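Local coordinates for protein tRNA (cytosine(72)-C(5))-methyltransferase (Pyrococcus horikoshii, PDB 5ZVH) that transfers a methyl group from S-adenosyl-L-methionine to the C5 position of cytosine 72 in several tRNAs, at residues 205-210 and 232-237. Numbering follows the deposited sequence.
Sequences AAAPGG and KNRLRK. With SFG (sinefungin), chain C.
The S-adenosyl-L-methionine pocket of this class I (Rossmann-like) methyltransferase, here filled by sinefungin, is walled by the loop after strand 201-203, and helix 232-245 reaches over to that loop through Arg234. The arginine chain sets off beside its backbone N (chi1 -64°), runs extended, then bends at chi3 (65°), which brings the guanidinium beside Pro208, with its edge toward the ribose O3'. Arg234 NE donates a hydrogen bond to sinefungin O3' at 2.6 Å, with the hydroxyl in the guanidinium plane. Arg234 NH2 donates to Ala207 O at 3.1 Å, less squarely: it approaches from above the carbonyl plane, with an N-H...O angle of 145°. Pro208 follows a cis peptide bond, and Pro208 CD lies 3.2 Å from Arg234 NH2. Nearer the helix backbone, Ala207 CB sits on the first turn, 3.6 Å from Arg234 CB and 3.5 Å from Arg234 O. At the start of helix 210-218, just after the N-cap Gly209, Gly210 N donates a hydrogen bond to the sinefungin carboxylate O at 3.1 Å, while Asp229 OD2 accepts from Ala207 N and its OD1 bonds sinefungin. One guanidinium thus donates to both the ligand's ribose hydroxyl and the loop's Ala207 carbonyl, bridging the two.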
ATOM      1  N   ALA A 205      -2.423  12.835  -6.811  1.00 41.27           N
ATOM      2  CA  ALA A 205      -1.208  12.088  -6.514  1.00 38.81           C
ATOM      3  C   ALA A 205      -1.453  10.654  -6.946  1.00 41.43           C
ATOM      4  O   ALA A 205      -1.637   9.768  -6.110  1.00 43.88           O
ATOM      5  CB  ALA A 205      -0.859  12.173  -5.046  1.00 39.76           C
ATOM      6  N   ALA A 206      -1.455  10.433  -8.257  1.00 38.58           N
ATOM      7  CA  ALA A 206      -2.127   9.272  -8.819  1.00 36.84           C
ATOM      8  C   ALA A 206      -1.242   8.065  -9.115  1.00 38.98           C
ATOM      9  O   ALA A 206      -1.741   6.944  -9.160  1.00 38.10           O
ATOM     10  CB  ALA A 206      -2.855   9.683 -10.076  1.00 39.49           C
ATOM     11  N   ALA A 207       0.055   8.264  -9.308  1.00 38.47           N
ATOM     12  CA  ALA A 207       0.898   7.155  -9.757  1.00 43.42           C
ATOM     13  C   ALA A 207       1.234   6.233  -8.589  1.00 40.70           C
ATOM     14  O   ALA A 207       1.405   6.705  -7.465  1.00 41.70           O
ATOM     15  CB  ALA A 207       2.168   7.683 -10.414  1.00 46.69           C
ATOM     16  N   PRO A 208       1.335   4.913  -8.843  1.00 40.21           N
ATOM     17  CA  PRO A 208       1.254   4.184 -10.119  1.00 35.78           C
ATOM     18  C   PRO A 208      -0.154   3.901 -10.673  1.00 44.60           C
ATOM     19  O   PRO A 208      -0.269   3.105 -11.608  1.00 44.07           O
ATOM     20  CB  PRO A 208       1.960   2.868  -9.799  1.00 32.33           C
ATOM     21  CG  PRO A 208       1.703   2.657  -8.366  1.00 33.44           C
ATOM     22  CD  PRO A 208       1.714   4.017  -7.736  1.00 38.82           C
ATOM     23  N   GLY A 209      -1.197   4.492 -10.098  1.00 41.33           N
ATOM     24  CA  GLY A 209      -2.515   4.456 -10.715  1.00 36.67           C
ATOM     25  C   GLY A 209      -3.471   3.426 -10.150  1.00 39.08           C
ATOM     26  O   GLY A 209      -4.472   3.078 -10.787  1.00 33.00           O
ATOM     27  N   GLY A 210      -3.171   2.953  -8.944  1.00 38.95           N
ATOM     28  CA  GLY A 210      -4.031   2.012  -8.254  1.00 33.71           C
ATOM     29  C   GLY A 210      -5.453   2.508  -8.077  1.00 34.93           C
ATOM     30  O   GLY A 210      -6.402   1.871  -8.539  1.00 33.09           O
ATOM     31  N   LYS A 232       8.082  11.409 -13.167  1.00 65.20           N
ATOM     32  CA  LYS A 232       7.932  10.959 -14.547  1.00 65.66           C
ATOM     33  C   LYS A 232       8.042   9.441 -14.667  1.00 66.13           C
ATOM     34  O   LYS A 232       7.355   8.827 -15.485  1.00 56.83           O
ATOM     35  CB  LYS A 232       8.981  11.624 -15.439  1.00 66.96           C
ATOM     36  CG  LYS A 232       8.782  11.361 -16.920  1.00 69.51           C
ATOM     37  CD  LYS A 232       9.779  12.148 -17.750  1.00 79.40           C
ATOM     38  CE  LYS A 232       9.656  13.641 -17.483  1.00 80.06           C
ATOM     39  NZ  LYS A 232      10.803  14.405 -18.055  1.00 68.15           N
ATOM     40  N   ASN A 233       8.910   8.844 -13.856  1.00 65.35           N
ATOM     41  CA  ASN A 233       9.081   7.399 -13.855  1.00 63.81           C
ATOM     42  C   ASN A 233       7.827   6.714 -13.342  1.00 65.28           C
ATOM     43  O   ASN A 233       7.355   5.740 -13.926  1.00 63.64           O
ATOM     44  CB  ASN A 233      10.282   6.989 -12.996  1.00 69.61           C
ATOM     45  CG  ASN A 233      11.573   7.642 -13.445  1.00 79.56           C
ATOM     46  OD1 ASN A 233      11.707   8.054 -14.600  1.00 76.01           O
ATOM     47  ND2 ASN A 233      12.535   7.743 -12.531  1.00 84.51           N
ATOM     48  N   ARG A 234       7.285   7.230 -12.246  1.00 63.94           N
ATOM     49  CA  ARG A 234       6.067   6.665 -11.687  1.00 62.98           C
ATOM     50  C   ARG A 234       4.896   6.864 -12.654  1.00 58.66           C
ATOM     51  O   ARG A 234       4.034   5.994 -12.780  1.00 54.50           O
ATOM     52  CB  ARG A 234       5.770   7.280 -10.309  1.00 55.50           C
ATOM     53  CG  ARG A 234       6.830   6.959  -9.261  1.00 51.76           C
ATOM     54  CD  ARG A 234       6.533   7.647  -7.944  1.00 51.26           C
ATOM     55  NE  ARG A 234       5.303   7.152  -7.329  1.00 45.39           N
ATOM     56  CZ  ARG A 234       5.203   5.993  -6.682  1.00 46.26           C
ATOM     57  NH1 ARG A 234       6.264   5.205  -6.559  1.00 48.27           N
ATOM     58  NH2 ARG A 234       4.043   5.623  -6.150  1.00 40.99           N
ATOM     59  N   LEU A 235       4.884   7.995 -13.354  1.00 59.24           N
ATOM     60  CA  LEU A 235       3.915   8.218 -14.424  1.00 52.62           C
ATOM     61  C   LEU A 235       4.156   7.272 -15.589  1.00 55.37           C
ATOM     62  O   LEU A 235       3.226   6.867 -16.282  1.00 49.85           O
ATOM     63  CB  LEU A 235       3.970   9.664 -14.912  1.00 52.75           C
ATOM     64  CG  LEU A 235       3.227  10.684 -14.058  1.00 54.03           C
ATOM     65  CD1 LEU A 235       3.358  12.061 -14.666  1.00 52.48           C
ATOM     66  CD2 LEU A 235       1.776  10.289 -13.970  1.00 49.06           C
ATOM     67  N   ARG A 236       5.421   6.947 -15.816  1.00 65.81           N
ATOM     68  CA  ARG A 236       5.779   5.995 -16.851  1.00 61.61           C
ATOM     69  C   ARG A 236       5.226   4.612 -16.501  1.00 62.94           C
ATOM     70  O   ARG A 236       4.684   3.925 -17.364  1.00 62.26           O
ATOM     71  CB  ARG A 236       7.297   5.954 -17.024  1.00 65.40           C
ATOM     72  CG  ARG A 236       7.806   4.879 -17.955  1.00 75.70           C
ATOM     73  CD  ARG A 236       9.310   5.020 -18.152  1.00 74.93           C
ATOM     74  NE  ARG A 236       9.698   6.407 -18.394  1.00 69.37           N
ATOM     75  CZ  ARG A 236      10.921   6.795 -18.741  1.00 80.00           C
ATOM     76  NH1 ARG A 236      11.886   5.898 -18.890  1.00 85.53           N
ATOM     77  NH2 ARG A 236      11.180   8.079 -18.943  1.00 81.82           N
ATOM     78  N   LYS A 237       5.338   4.225 -15.229  1.00 63.52           N
ATOM     79  CA  LYS A 237       4.782   2.956 -14.755  1.00 55.29           C
ATOM     80  C   LYS A 237       3.258   2.960 -14.826  1.00 55.45           C
ATOM     81  O   LYS A 237       2.632   1.943 -15.132  1.00 53.09           O
ATOM     82  CB  LYS A 237       5.241   2.670 -13.318  1.00 57.40           C
ATOM     83  CG  LYS A 237       4.724   1.352 -12.729  1.00 53.25           C
ATOM     84  CD  LYS A 237       5.159   0.156 -13.558  1.00 54.87           C
ATOM     85  CE  LYS A 237       4.731  -1.154 -12.922  1.00 56.86           C
ATOM     86  NZ  LYS A 237       5.175  -2.318 -13.742  1.00 64.66           N
TER
HETATM   87  N   SFG C 401      -2.563   6.625  -4.699  1.00 43.59           N
HETATM   88  CA  SFG C 401      -1.592   6.132  -5.602  1.00 42.80           C
HETATM   89  C   SFG C 401      -2.064   4.800  -6.156  1.00 40.32           C
HETATM   90  O   SFG C 401      -1.301   4.051  -6.797  1.00 35.56           O
HETATM   91  OXT SFG C 401      -3.252   4.436  -5.983  1.00 39.98           O
HETATM   92  CB  SFG C 401      -0.232   6.032  -4.881  1.00 35.99           C
HETATM   93  CG  SFG C 401       0.192   7.436  -4.299  1.00 40.47           C
HETATM   94  CD  SFG C 401       1.697   7.451  -4.007  1.00 47.04           C
HETATM   95  NE  SFG C 401       1.956   6.627  -2.933  1.00 46.65           N
HETATM   96  C5' SFG C 401       2.180   8.879  -3.702  1.00 40.04           C
HETATM   97  C4' SFG C 401       2.335   9.661  -5.021  1.00 49.23           C
HETATM   98  O4' SFG C 401       2.346  10.968  -4.808  1.00 50.49           O
HETATM   99  C3' SFG C 401       3.660   9.353  -5.698  1.00 41.93           C
HETATM  100  O3' SFG C 401       3.420   8.857  -6.930  1.00 38.49           O
HETATM  101  C2' SFG C 401       4.385  10.730  -5.822  1.00 41.90           C
HETATM  102  O2' SFG C 401       5.165  10.788  -7.103  1.00 47.45           O
HETATM  103  C1' SFG C 401       3.417  11.572  -5.852  1.00 41.95           C
HETATM  104  N9  SFG C 401       3.830  12.881  -5.406  1.00 43.77           N
HETATM  105  C8  SFG C 401       4.633  13.182  -4.370  1.00 44.19           C
HETATM  106  N7  SFG C 401       4.747  14.534  -4.298  1.00 45.29           N
HETATM  107  C5  SFG C 401       4.004  15.066  -5.296  1.00 47.57           C
HETATM  108  C6  SFG C 401       3.765  16.382  -5.682  1.00 48.08           C
HETATM  109  N6  SFG C 401       4.244  17.626  -5.131  1.00 43.91           N
HETATM  110  N1  SFG C 401       2.970  16.639  -6.733  1.00 51.24           N
HETATM  111  C2  SFG C 401       2.388  15.603  -7.429  1.00 45.76           C
HETATM  112  N3  SFG C 401       2.620  14.316  -7.055  1.00 43.04           N
HETATM  113  C4  SFG C 401       3.435  14.053  -5.981  1.00 45.95           C